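Local structure of chitin binding protein (Streptomyces lividans, 5FTZ) at residues T47-G52 with Y165-V170; K97-K102 with V150-W155; Y81-Q86 with G139-G144; W105-N110 with S146-I151. The protein probably cleaves chitin oxidatively, acting as a copper-dependent lytic polysaccharide monooxygenase of family AA10. One frame throughout, in Å; residues are numbered along the deposited sequence.

Interaction 1 (T47-G52 with Y165-V170); sequences TICSAG and YACSDV
Cys49 and Cys167 are joined by a disulfide, SG to SG 2.1 Å with a chi3 of -85°, which staples a long loop onto a strand of the immunoglobulin-like beta-sandwich that forms the core of AA10 enzymes. The strand is 162-171; the loop lies between strands 33-35 and 73-74 and bends here through a type I beta turn from Ile48 to Ala51, closed by the bond from Ala51 N to Ile48 O (3.0 Å). Both cysteines place SG anti to their own carbonyl carbon, which brings the sulfurs together while the CA atoms of Cys49 and Cys167 remain 5.5 Å apart.

The tight side is mostly apolar. Ala51 CB packs obliquely on the ring of Tyr165, 3.8 Å from CD1, and the carbonyl oxygen of Ile48 stands 3.7 Å from Tyr165 CB. Ile48 CG2 approaches Tyr165 CD2 more loosely, and the rest of that isoleucine leads away from the strand. At its far end the tyrosine is anchored by its OH, hydrogen-bonded to Pro35 O.

On the looser side a single water bridges the two backbones. Cys49 O and Cys167 N are 5.2 Å apart, and the water spans them: it donates to Cys49 O at 2.8 Å and accepts from Cys167 N at 2.9 Å.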
loop_
_atom_site.group_PDB
_atom_site.type_symbol
_atom_site.label_atom_id
_atom_site.label_comp_id
_atom_site.label_asym_id
_atom_site.label_seq_id
_atom_site.Cartn_x
_atom_site.Cartn_y
_atom_site.Cartn_z
ATOM N N THR A 47 17.007 -23.968 1.673
ATOM C CA THR A 47 16.847 -23.177 0.445
ATOM C C THR A 47 16.670 -21.705 0.806
ATOM O O THR A 47 16.306 -20.904 -0.077
ATOM C CB THR A 47 15.657 -23.600 -0.399
ATOM O OG1 THR A 47 14.428 -23.187 0.235
ATOM C CG2 THR A 47 15.660 -25.082 -0.675
ATOM N N ILE A 48 17.060 -21.307 2.009
ATOM C CA ILE A 48 16.874 -19.939 2.431
ATOM C C ILE A 48 17.716 -18.993 1.591
ATOM O O ILE A 48 17.209 -17.995 1.034
ATOM C CB ILE A 48 17.163 -19.748 3.912
ATOM C CG1 ILE A 48 16.156 -20.551 4.757
ATOM C CG2 ILE A 48 17.068 -18.287 4.294
ATOM C CD1 ILE A 48 16.630 -20.762 6.175
ATOM N N CYS A 49 18.997 -19.297 1.440
ATOM C CA CYS A 49 19.928 -18.376 0.764
ATOM C C CYS A 49 19.669 -18.296 -0.720
ATOM O O CYS A 49 20.059 -17.301 -1.340
ATOM C CB CYS A 49 21.372 -18.761 1.021
ATOM S SG CYS A 49 21.804 -18.811 2.798
ATOM N N SER A 50 18.948 -19.261 -1.310
ATOM C CA SER A 50 18.530 -19.227 -2.704
ATOM C C SER A 50 17.098 -18.745 -2.870
ATOM O O SER A 50 16.596 -18.732 -3.985
ATOM C CB SER A 50 18.653 -20.609 -3.367
ATOM O OG SER A 50 17.784 -21.561 -2.761
ATOM N N ALA A 51 16.435 -18.414 -1.792
ATOM C CA ALA A 51 14.989 -18.079 -1.736
ATOM C C ALA A 51 14.125 -19.131 -2.420
ATOM O O ALA A 51 13.056 -18.806 -2.977
ATOM C CB ALA A 51 14.701 -16.718 -2.271
ATOM N N GLY A 52 14.524 -20.385 -2.347
ATOM C CA GLY A 52 13.754 -21.470 -2.965
ATOM C C GLY A 52 13.975 -21.723 -4.448
ATOM O O GLY A 52 13.357 -22.613 -5.004
ATOM N N TYR A 165 16.044 -12.281 -0.214
ATOM C CA TYR A 165 16.880 -12.946 0.784
ATOM C C TYR A 165 18.341 -12.881 0.417
ATOM O O TYR A 165 18.712 -13.157 -0.717
ATOM C CB TYR A 165 16.463 -14.415 0.893
ATOM C CG TYR A 165 15.069 -14.552 1.479
ATOM C CD1 TYR A 165 13.936 -14.460 0.679
ATOM C CD2 TYR A 165 14.874 -14.848 2.815
ATOM C CE1 TYR A 165 12.641 -14.561 1.219
ATOM C CE2 TYR A 165 13.596 -14.892 3.366
ATOM C CZ TYR A 165 12.491 -14.768 2.566
ATOM O OH TYR A 165 11.240 -14.842 3.183
ATOM N N ALA A 166 19.196 -12.500 1.374
ATOM C CA ALA A 166 20.617 -12.392 1.072
ATOM C C ALA A 166 21.454 -12.871 2.276
ATOM O O ALA A 166 21.412 -12.248 3.343
ATOM C CB ALA A 166 21.005 -10.963 0.735
ATOM N N CYS A 167 22.123 -13.986 2.083
ATOM C CA CYS A 167 23.019 -14.542 3.126
ATOM C C CYS A 167 24.405 -13.981 2.942
ATOM O O CYS A 167 24.943 -14.078 1.816
ATOM C CB CYS A 167 23.108 -16.057 2.987
ATOM S SG CYS A 167 21.520 -16.830 3.413
ATOM N N SER A 168 25.049 -13.507 4.011
ATOM C CA SER A 168 26.394 -13.025 3.974
ATOM C C SER A 168 27.225 -13.788 4.967
ATOM O O SER A 168 26.919 -13.797 6.173
ATOM C CB SER A 168 26.443 -11.567 4.283
ATOM O OG SER A 168 25.674 -10.773 3.396
ATOM N N ASP A 169 28.367 -14.294 4.524
ATOM C CA ASP A 169 29.342 -14.931 5.430
ATOM C C ASP A 169 30.213 -13.908 6.107
ATOM O O ASP A 169 30.787 -13.031 5.442
ATOM C CB ASP A 169 30.205 -15.916 4.676
ATOM C CG ASP A 169 29.390 -17.016 4.070
ATOM O OD1 ASP A 169 29.046 -17.978 4.810
ATOM O OD2 ASP A 169 29.049 -16.926 2.853
ATOM N N VAL A 170 30.266 -13.980 7.416
ATOM C CA VAL A 170 31.086 -13.061 8.240
ATOM C C VAL A 170 31.937 -13.847 9.221
ATOM O O VAL A 170 31.711 -15.039 9.462
ATOM C CB VAL A 170 30.224 -12.005 8.945
ATOM C CG1 VAL A 170 29.420 -11.161 7.945
ATOM C CG2 VAL A 170 29.318 -12.676 9.973
HETATM O O HOH W 1 22.006 -15.530 -0.332
#

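Interaction 2 (K97-K102 with V150-W155); sequences KYYVTK and VILAVW
Lys97, Tyr99 and Thr101 pair antiparallel with Val154, Leu152 and Val150, joining the last part of strand 93-100 to the middle of strand 148-157; residues 97-100 and 150-155 run at 160° to each other. Lys97 and Val154 exchange two backbone hydrogen bonds, as do Tyr99 and Leu152; the shortest runs from Tyr99 N to Leu152 O at 2.8 Å. Tyr98 faces Ala153 and Val100 faces Ile151 as non-hydrogen-bonded pairs, with CA-H...O contacts such as Ile151 CA to Tyr99 O, 3.2 Å.

This is part of the mixed sheet of the LPMO beta-sandwich, and its two faces are packed differently. On one, the Tyr99 side chain runs alongside Leu152, CD1 to Leu152 CD2 4.2 Å, while its CE1 meets Val154 CG2 at 3.9 Å. On the other, the Tyr98 ring meets Ala153 CB obliquely, CE2 3.7 Å away, and its OH is hydrogen-bonded to His137 and Trp85.

At Thr101 a side chain takes over one of the bonds: OG1, placed between its own N and carbonyl carbon (chi1 46°), accepts from Val150 N at 3.0 Å and is also hydrogen-bonded to His149, while Thr101 N donates to Val150 O at 3.1 Å.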
loop_
_atom_site.group_PDB
_atom_site.type_symbol
_atom_site.label_atom_id
_atom_site.label_comp_id
_atom_site.label_asym_id
_atom_site.label_seq_id
_atom_site.Cartn_x
_atom_site.Cartn_y
_atom_site.Cartn_z
ATOM N N LYS A 97 14.985 -6.763 7.739
ATOM C CA LYS A 97 15.301 -7.483 8.984
ATOM C C LYS A 97 16.608 -8.198 8.785
ATOM O O LYS A 97 16.864 -8.734 7.678
ATOM C CB LYS A 97 14.260 -8.495 9.374
ATOM C CG LYS A 97 12.923 -7.882 9.723
ATOM C CD LYS A 97 11.905 -8.943 10.017
ATOM C CE LYS A 97 10.680 -8.340 10.683
ATOM N NZ LYS A 97 9.492 -8.924 10.085
ATOM N N TYR A 98 17.422 -8.248 9.812
ATOM C CA TYR A 98 18.729 -8.869 9.749
ATOM C C TYR A 98 18.868 -9.862 10.886
ATOM O O TYR A 98 18.578 -9.522 12.038
ATOM C CB TYR A 98 19.839 -7.819 9.845
ATOM C CG TYR A 98 19.806 -6.807 8.769
ATOM C CD1 TYR A 98 19.002 -5.651 8.899
ATOM C CD2 TYR A 98 20.545 -6.941 7.600
ATOM C CE1 TYR A 98 18.937 -4.693 7.898
ATOM C CE2 TYR A 98 20.501 -5.988 6.582
ATOM C CZ TYR A 98 19.723 -4.872 6.732
ATOM O OH TYR A 98 19.660 -3.918 5.740
ATOM N N TYR A 99 19.273 -11.086 10.572
ATOM C CA TYR A 99 19.342 -12.225 11.489
ATOM C C TYR A 99 20.770 -12.718 11.501
ATOM O O TYR A 99 21.479 -12.568 10.510
ATOM C CB TYR A 99 18.463 -13.397 11.044
ATOM C CG TYR A 99 16.990 -13.078 10.823
ATOM C CD1 TYR A 99 16.547 -12.493 9.675
ATOM C CD2 TYR A 99 16.066 -13.337 11.799
ATOM C CE1 TYR A 99 15.207 -12.234 9.485
ATOM C CE2 TYR A 99 14.690 -13.079 11.589
ATOM C CZ TYR A 99 14.301 -12.536 10.450
ATOM O OH TYR A 99 12.978 -12.216 10.142
ATOM N N VAL A 100 21.231 -13.314 12.600
ATOM C CA VAL A 100 22.519 -13.919 12.669
ATOM C C VAL A 100 22.394 -15.405 13.116
ATOM O O VAL A 100 21.437 -15.754 13.836
ATOM C CB VAL A 100 23.465 -13.147 13.585
ATOM C CG1 VAL A 100 23.011 -13.234 15.019
ATOM C CG2 VAL A 100 24.911 -13.559 13.407
ATOM N N THR A 101 23.339 -16.217 12.768
ATOM C CA THR A 101 23.449 -17.567 13.270
ATOM C C THR A 101 23.785 -17.579 14.761
ATOM O O THR A 101 24.254 -16.606 15.339
ATOM C CB THR A 101 24.466 -18.342 12.440
ATOM O OG1 THR A 101 25.644 -17.539 12.254
ATOM C CG2 THR A 101 23.859 -18.742 11.089
ATOM N N LYS A 102 23.480 -18.733 15.377
ATOM C CA LYS A 102 23.740 -18.956 16.804
ATOM C C LYS A 102 25.066 -19.629 17.012
ATOM O O LYS A 102 25.566 -20.331 16.146
ATOM C CB LYS A 102 22.694 -19.941 17.374
ATOM C CG LYS A 102 21.317 -19.357 17.391
ATOM C CD LYS A 102 20.279 -20.323 17.952
ATOM C CE LYS A 102 20.058 -21.471 17.041
ATOM N NZ LYS A 102 18.651 -21.978 17.146
ATOM N N VAL A 150 26.759 -16.501 9.699
ATOM C CA VAL A 150 26.011 -15.974 8.564
ATOM C C VAL A 150 25.057 -14.905 9.045
ATOM O O VAL A 150 24.366 -15.093 10.068
ATOM C CB VAL A 150 25.273 -17.088 7.825
ATOM C CG1 VAL A 150 24.285 -16.496 6.794
ATOM C CG2 VAL A 150 26.290 -18.044 7.163
ATOM N N ILE A 151 25.028 -13.779 8.369
ATOM C CA ILE A 151 23.993 -12.778 8.509
ATOM C C ILE A 151 23.036 -12.937 7.373
ATOM O O ILE A 151 23.462 -12.933 6.187
ATOM C CB ILE A 151 24.583 -11.343 8.622
ATOM C CG1 ILE A 151 25.365 -11.172 9.938
ATOM C CG2 ILE A 151 23.442 -10.329 8.434
ATOM C CD1 ILE A 151 26.179 -9.910 10.120
ATOM N N LEU A 152 21.778 -13.094 7.676
ATOM C CA LEU A 152 20.660 -13.167 6.706
ATOM C C LEU A 152 19.933 -11.863 6.708
ATOM O O LEU A 152 19.417 -11.438 7.760
ATOM C CB LEU A 152 19.723 -14.329 7.041
ATOM C CG LEU A 152 18.461 -14.405 6.184
ATOM C CD1 LEU A 152 18.772 -14.780 4.772
ATOM C CD2 LEU A 152 17.454 -15.366 6.798
ATOM N N ALA A 153 19.853 -11.229 5.538
ATOM C CA ALA A 153 19.125 -9.995 5.330
ATOM C C ALA A 153 17.893 -10.303 4.547
ATOM O O ALA A 153 17.955 -11.012 3.547
ATOM C CB ALA A 153 20.037 -9.023 4.600
ATOM N N VAL A 154 16.771 -9.803 5.027
ATOM C CA VAL A 154 15.480 -10.026 4.396
ATOM C C VAL A 154 14.796 -8.694 4.136
ATOM O O VAL A 154 14.585 -7.905 5.061
ATOM C CB VAL A 154 14.611 -10.951 5.251
ATOM C CG1 VAL A 154 13.334 -11.263 4.451
ATOM C CG2 VAL A 154 15.317 -12.259 5.626
ATOM N N TRP A 155 14.484 -8.448 2.865
ATOM C CA TRP A 155 13.797 -7.236 2.411
ATOM C C TRP A 155 12.375 -7.598 2.000
ATOM O O TRP A 155 12.193 -8.294 1.035
ATOM C CB TRP A 155 14.585 -6.653 1.245
ATOM C CG TRP A 155 13.876 -5.563 0.500
ATOM C CD1 TRP A 155 13.041 -4.625 1.012
ATOM C CD2 TRP A 155 14.003 -5.258 -0.905
ATOM N NE1 TRP A 155 12.587 -3.775 -0.006
ATOM C CE2 TRP A 155 13.214 -4.130 -1.171
ATOM C CE3 TRP A 155 14.744 -5.826 -1.952
ATOM C CZ2 TRP A 155 13.092 -3.601 -2.462
ATOM C CZ3 TRP A 155 14.666 -5.259 -3.187
ATOM C CH2 TRP A 155 13.839 -4.177 -3.433
#

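Interaction 3 (Y81-Q86 with G139-G144); sequences YTFRWQ and GTLPSG
Tyr81 and Gly139 form an antiparallel hydrogen-bonded pair, part of the three-stranded sheet of the beta-sandwich in which strand 80-87 is the middle strand and 134-140 an outer one. Tyr81 N donates to Gly139 O at 2.9 Å with a bent N-H...O angle of 139°, whereas the return bond from Gly139 N to Tyr81 O, 3.1 Å, is straighter at 161°.

Beyond this pair the second chain leaves the sheet, and Leu141 carries the contact. With CG anti to its carbonyl carbon (chi1 -72°) its end comes nearer to strand 80-87, and its two methyls part between two aromatic residues: CD1 lies 3.8 Å from Tyr81 CB, and CD2 lies 3.8 Å from Phe83 CZ. Leu141 crosses both side chains at a slant. The Phe83 ring turns its edge to the backbone of Gly139, a residue with no side chain to intervene, and CE1 is 3.9 Å from Gly139 O.

A second layer positions these groups. Leu141 also packs on Ile151 of the other sheet and on Val75 of a loop, and the Phe83 ring meets that of Tyr98. On the same strand, Tyr81 CD2 sits 3.7 Å above the plane of the Phe83 ring, over its centre.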
loop_
_atom_site.group_PDB
_atom_site.type_symbol
_atom_site.label_atom_id
_atom_site.label_comp_id
_atom_site.label_asym_id
_atom_site.label_seq_id
_atom_site.Cartn_x
_atom_site.Cartn_y
_atom_site.Cartn_z
ATOM N N TYR A 81 27.526 -0.779 12.540
ATOM C CA TYR A 81 27.949 -1.186 11.199
ATOM C C TYR A 81 26.979 -0.627 10.182
ATOM O O TYR A 81 25.779 -0.537 10.450
ATOM C CB TYR A 81 28.000 -2.711 11.143
ATOM C CG TYR A 81 28.522 -3.319 9.838
ATOM C CD1 TYR A 81 29.870 -3.482 9.632
ATOM C CD2 TYR A 81 27.664 -3.734 8.858
ATOM C CE1 TYR A 81 30.389 -4.033 8.450
ATOM C CE2 TYR A 81 28.110 -4.272 7.636
ATOM C CZ TYR A 81 29.463 -4.443 7.457
ATOM O OH TYR A 81 29.958 -4.960 6.241
ATOM N N THR A 82 27.478 -0.214 9.028
ATOM C CA THR A 82 26.598 0.200 7.913
ATOM C C THR A 82 26.212 -0.985 7.073
ATOM O O THR A 82 27.059 -1.586 6.413
ATOM C CB THR A 82 27.284 1.250 7.064
ATOM O OG1 THR A 82 27.393 2.447 7.842
ATOM C CG2 THR A 82 26.497 1.563 5.815
ATOM N N PHE A 83 24.921 -1.319 7.090
ATOM C CA PHE A 83 24.370 -2.349 6.225
ATOM C C PHE A 83 23.937 -1.658 4.954
ATOM O O PHE A 83 23.374 -0.551 5.022
ATOM C CB PHE A 83 23.188 -3.059 6.932
ATOM C CG PHE A 83 23.617 -3.850 8.097
ATOM C CD1 PHE A 83 23.712 -3.254 9.370
ATOM C CD2 PHE A 83 23.963 -5.171 7.963
ATOM C CE1 PHE A 83 24.154 -3.979 10.449
ATOM C CE2 PHE A 83 24.392 -5.898 9.060
ATOM C CZ PHE A 83 24.494 -5.293 10.294
ATOM N N ARG A 84 24.231 -2.235 3.785
ATOM C CA ARG A 84 23.942 -1.556 2.553
ATOM C C ARG A 84 23.356 -2.515 1.514
ATOM O O ARG A 84 23.886 -3.621 1.306
ATOM C CB ARG A 84 25.214 -0.924 2.012
ATOM C CG ARG A 84 25.024 -0.053 0.793
ATOM C CD ARG A 84 26.272 0.747 0.404
ATOM N NE ARG A 84 27.262 -0.092 -0.188
ATOM C CZ ARG A 84 28.575 0.157 -0.214
ATOM N NH1 ARG A 84 29.078 1.246 0.367
ATOM N NH2 ARG A 84 29.388 -0.697 -0.803
ATOM N N TRP A 85 22.288 -2.047 0.888
ATOM C CA TRP A 85 21.611 -2.697 -0.222
ATOM C C TRP A 85 21.879 -1.928 -1.477
ATOM O O TRP A 85 21.861 -0.659 -1.484
ATOM C CB TRP A 85 20.090 -2.726 -0.025
ATOM C CG TRP A 85 19.602 -3.730 1.018
ATOM C CD1 TRP A 85 19.665 -3.563 2.395
ATOM C CD2 TRP A 85 19.080 -5.021 0.810
ATOM N NE1 TRP A 85 19.214 -4.665 3.027
ATOM C CE2 TRP A 85 18.770 -5.566 2.090
ATOM C CE3 TRP A 85 18.778 -5.754 -0.323
ATOM C CZ2 TRP A 85 18.249 -6.874 2.220
ATOM C CZ3 TRP A 85 18.246 -7.030 -0.190
ATOM C CH2 TRP A 85 17.960 -7.561 1.085
ATOM N N GLN A 86 21.940 -2.649 -2.581
ATOM C CA GLN A 86 21.941 -2.059 -3.930
ATOM C C GLN A 86 20.707 -2.580 -4.612
ATOM O O GLN A 86 20.409 -3.789 -4.568
ATOM C CB GLN A 86 23.174 -2.506 -4.724
ATOM C CG GLN A 86 24.488 -2.110 -4.105
ATOM C CD GLN A 86 24.833 -0.646 -4.089
ATOM O OE1 GLN A 86 24.151 0.176 -4.702
ATOM N NE2 GLN A 86 25.906 -0.318 -3.392
ATOM N N GLY A 139 23.170 -0.340 12.024
ATOM C CA GLY A 139 22.694 -1.215 13.089
ATOM C C GLY A 139 23.849 -1.742 13.896
ATOM O O GLY A 139 25.001 -1.743 13.470
ATOM N N THR A 140 23.530 -2.225 15.081
ATOM C CA THR A 140 24.590 -2.739 15.940
ATOM C C THR A 140 24.724 -4.243 15.761
ATOM O O THR A 140 23.749 -4.987 15.879
ATOM C CB THR A 140 24.260 -2.436 17.417
ATOM O OG1 THR A 140 24.009 -1.046 17.484
ATOM C CG2 THR A 140 25.378 -2.804 18.325
ATOM N N LEU A 141 25.943 -4.662 15.478
ATOM C CA LEU A 141 26.223 -6.075 15.273
ATOM C C LEU A 141 25.983 -6.823 16.575
ATOM O O LEU A 141 26.262 -6.270 17.679
ATOM C CB LEU A 141 27.651 -6.247 14.833
ATOM C CG LEU A 141 27.942 -5.778 13.387
ATOM C CD1 LEU A 141 29.422 -5.593 13.143
ATOM C CD2 LEU A 141 27.286 -6.747 12.404
ATOM N N PRO A 142 25.522 -8.063 16.485
ATOM C CA PRO A 142 25.331 -8.897 17.702
ATOM C C PRO A 142 26.644 -9.119 18.429
ATOM O O PRO A 142 27.713 -9.100 17.841
ATOM C CB PRO A 142 24.787 -10.235 17.172
ATOM C CG PRO A 142 25.082 -10.224 15.737
ATOM C CD PRO A 142 25.255 -8.809 15.252
ATOM N N SER A 143 26.536 -9.264 19.756
ATOM C CA SER A 143 27.652 -9.663 20.605
ATOM C C SER A 143 27.673 -11.150 20.884
ATOM O O SER A 143 26.799 -11.901 20.438
ATOM C CB SER A 143 27.679 -8.850 21.879
ATOM O OG SER A 143 26.662 -9.268 22.736
ATOM N N GLY A 144 28.688 -11.591 21.637
ATOM C CA GLY A 144 28.746 -12.965 22.075
ATOM C C GLY A 144 29.051 -14.002 21.043
ATOM O O GLY A 144 28.795 -15.217 21.292
#

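Interaction 4 (W105-N110 with S146-I151); sequences WNQNHN and SGHHVI
Trp105 NE1 donates to the backbone oxygen of His148 at 2.9 Å, and His148 ND1 donates to Gln107 OE1, also at 2.9 Å; together these bonds fasten the loop after strand 93-100 to the start of strand 148-157 in the beta-sandwich. The first bond lies in the indole plane. The second is less well directed: the imidazole nitrogen approaches from above the plane of the Gln107 amide, 45° out of it. His148 NE2 is hydrogen-bonded to Asp169 OD1, so both ring nitrogens are engaged, an arrangement that would be expected to stabilise a positively charged imidazole. Within the loop, Asn106 OD1 accepts from Asn108 N at 2.9 Å, an Asx turn.

Trp105, His148 and His149 form an aromatic cluster. The six-membered ring of Trp105 points its edge at the face of His148, with centroids 5.2 Å apart and planes at 62°. The five-membered ring lies obliquely to His149, whose ND1 is 3.5 Å from Trp105 NE1 but is hydrogen-bonded to Thr101. Trp105 reaches these partners with CG placed between its backbone N and carbonyl carbon (chi1 68°), and Gln107 CG rests 3.5 Å above one face of the indole, near the rim. Deeper in, the indole ends against the strand, its CH2 3.6 Å from Val150 CG2.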
loop_
_atom_site.group_PDB
_atom_site.type_symbol
_atom_site.label_atom_id
_atom_site.label_comp_id
_atom_site.label_asym_id
_atom_site.label_seq_id
_atom_site.Cartn_x
_atom_site.Cartn_y
_atom_site.Cartn_z
ATOM N N TRP A 105 26.107 -23.315 15.446
ATOM C CA TRP A 105 25.294 -23.610 14.267
ATOM C C TRP A 105 25.989 -24.642 13.359
ATOM O O TRP A 105 27.225 -24.754 13.396
ATOM C CB TRP A 105 24.966 -22.316 13.532
ATOM C CG TRP A 105 26.121 -21.635 12.873
ATOM C CD1 TRP A 105 27.143 -20.894 13.451
ATOM C CD2 TRP A 105 26.365 -21.566 11.463
ATOM N NE1 TRP A 105 27.974 -20.380 12.498
ATOM C CE2 TRP A 105 27.492 -20.751 11.271
ATOM C CE3 TRP A 105 25.705 -22.061 10.345
ATOM C CZ2 TRP A 105 27.990 -20.459 10.014
ATOM C CZ3 TRP A 105 26.193 -21.755 9.123
ATOM C CH2 TRP A 105 27.322 -20.988 8.949
ATOM N N ASN A 106 25.168 -25.333 12.553
ATOM C CA ASN A 106 25.666 -26.385 11.727
ATOM C C ASN A 106 26.236 -25.766 10.431
ATOM O O ASN A 106 25.515 -25.416 9.506
ATOM C CB ASN A 106 24.603 -27.411 11.428
ATOM C CG ASN A 106 25.122 -28.605 10.683
ATOM O OD1 ASN A 106 26.244 -28.636 10.145
ATOM N ND2 ASN A 106 24.247 -29.613 10.571
ATOM N N GLN A 107 27.550 -25.682 10.376
ATOM C CA GLN A 107 28.259 -25.084 9.258
ATOM C C GLN A 107 28.440 -26.062 8.091
ATOM O O GLN A 107 28.997 -25.686 7.079
ATOM C CB GLN A 107 29.636 -24.609 9.712
ATOM C CG GLN A 107 29.586 -23.543 10.751
ATOM C CD GLN A 107 30.918 -22.959 11.064
ATOM O OE1 GLN A 107 31.682 -22.578 10.134
ATOM N NE2 GLN A 107 31.157 -22.725 12.324
ATOM N N ASN A 108 28.031 -27.310 8.262
ATOM C CA ASN A 108 28.262 -28.356 7.282
ATOM C C ASN A 108 27.051 -28.771 6.489
ATOM O O ASN A 108 27.128 -29.706 5.708
ATOM C CB ASN A 108 28.825 -29.564 8.029
ATOM C CG ASN A 108 30.143 -29.241 8.644
ATOM O OD1 ASN A 108 30.977 -28.672 7.990
ATOM N ND2 ASN A 108 30.326 -29.563 9.911
ATOM N N HIS A 109 25.929 -28.086 6.622
ATOM C CA HIS A 109 24.743 -28.408 5.804
ATOM C C HIS A 109 24.207 -27.100 5.240
ATOM O O HIS A 109 24.772 -26.020 5.567
ATOM C CB HIS A 109 23.720 -29.173 6.634
ATOM C CG HIS A 109 22.904 -28.350 7.573
ATOM N ND1 HIS A 109 21.673 -28.762 8.035
ATOM C CD2 HIS A 109 23.111 -27.122 8.122
ATOM C CE1 HIS A 109 21.146 -27.814 8.794
ATOM N NE2 HIS A 109 22.015 -26.831 8.895
ATOM N N ASN A 110 23.125 -27.134 4.495
ATOM C CA ASN A 110 22.556 -25.891 3.961
ATOM C C ASN A 110 21.862 -25.128 5.094
ATOM O O ASN A 110 21.121 -25.715 5.866
ATOM C CB ASN A 110 21.527 -26.173 2.913
ATOM C CG ASN A 110 22.082 -26.781 1.642
ATOM O OD1 ASN A 110 23.208 -27.273 1.568
ATOM N ND2 ASN A 110 21.230 -26.798 0.666
ATOM N N SER A 146 31.816 -15.641 17.908
ATOM C CA SER A 146 33.150 -15.731 17.364
ATOM C C SER A 146 33.144 -16.654 16.134
ATOM O O SER A 146 32.281 -17.488 15.978
ATOM C CB SER A 146 34.199 -16.234 18.406
ATOM O OG SER A 146 33.977 -17.585 18.713
ATOM N N GLY A 147 34.150 -16.476 15.279
ATOM C CA GLY A 147 34.329 -17.370 14.131
ATOM C C GLY A 147 33.310 -17.126 13.051
ATOM O O GLY A 147 32.695 -16.079 13.006
ATOM N N HIS A 148 33.186 -18.094 12.162
ATOM C CA HIS A 148 32.286 -18.011 10.995
ATOM C C HIS A 148 30.835 -17.986 11.444
ATOM O O HIS A 148 30.406 -18.875 12.141
ATOM C CB HIS A 148 32.570 -19.190 10.075
ATOM C CG HIS A 148 31.714 -19.233 8.841
ATOM N ND1 HIS A 148 31.343 -20.427 8.256
ATOM C CD2 HIS A 148 31.205 -18.236 8.073
ATOM C CE1 HIS A 148 30.563 -20.163 7.211
ATOM N NE2 HIS A 148 30.529 -18.838 7.034
ATOM N N HIS A 149 30.086 -17.026 10.886
ATOM C CA HIS A 149 28.667 -16.858 11.136
ATOM C C HIS A 149 28.058 -16.398 9.804
ATOM O O HIS A 149 28.815 -15.987 8.882
ATOM C CB HIS A 149 28.363 -15.859 12.262
ATOM C CG HIS A 149 28.511 -16.502 13.602
ATOM N ND1 HIS A 149 27.538 -17.295 14.162
ATOM C CD2 HIS A 149 29.547 -16.517 14.465
ATOM C CE1 HIS A 149 27.968 -17.774 15.316
ATOM N NE2 HIS A 149 29.190 -17.319 15.516
ATOM N N VAL A 150 26.759 -16.501 9.699
ATOM C CA VAL A 150 26.011 -15.974 8.564
ATOM C C VAL A 150 25.057 -14.905 9.045
ATOM O O VAL A 150 24.366 -15.093 10.068
ATOM C CB VAL A 150 25.273 -17.088 7.825
ATOM C CG1 VAL A 150 24.285 -16.496 6.794
ATOM C CG2 VAL A 150 26.290 -18.044 7.163
ATOM N N ILE A 151 25.028 -13.779 8.369
ATOM C CA ILE A 151 23.993 -12.778 8.509
ATOM C C ILE A 151 23.036 -12.937 7.373
ATOM O O ILE A 151 23.462 -12.933 6.187
ATOM C CB ILE A 151 24.583 -11.343 8.622
ATOM C CG1 ILE A 151 25.365 -11.172 9.938
ATOM C CG2 ILE A 151 23.442 -10.329 8.434
ATOM C CD1 ILE A 151 26.179 -9.910 10.120
#

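Overall arrangement
Interactions 1, 2 and 4 meet on neighbouring strands 93-100, 148-157 and 162-171 of one mixed sheet. Interactions 2 and 4 share Val150 and Ile151 on strand 148-157, while interaction 1 sits on its neighbour: Ser168 N to Ile151 O, 2.8 Å, is a probable hydrogen bond, and Cys167 SG packs 3.7 Å from Leu152 CD1. Interaction 3 belongs to the other sheet and reaches interaction 2 through Trp85, whose CZ2 is 3.7 Å from Ala153 CB. Interactions 3 and 4 have centres about 17 Å apart. The side chains of Tyr165 and Val154 are about 12 and 13 Å from a bound copper, so neither interaction 1 nor interaction 2 is part of the metal site. His1 and His91 supply the histidine brace.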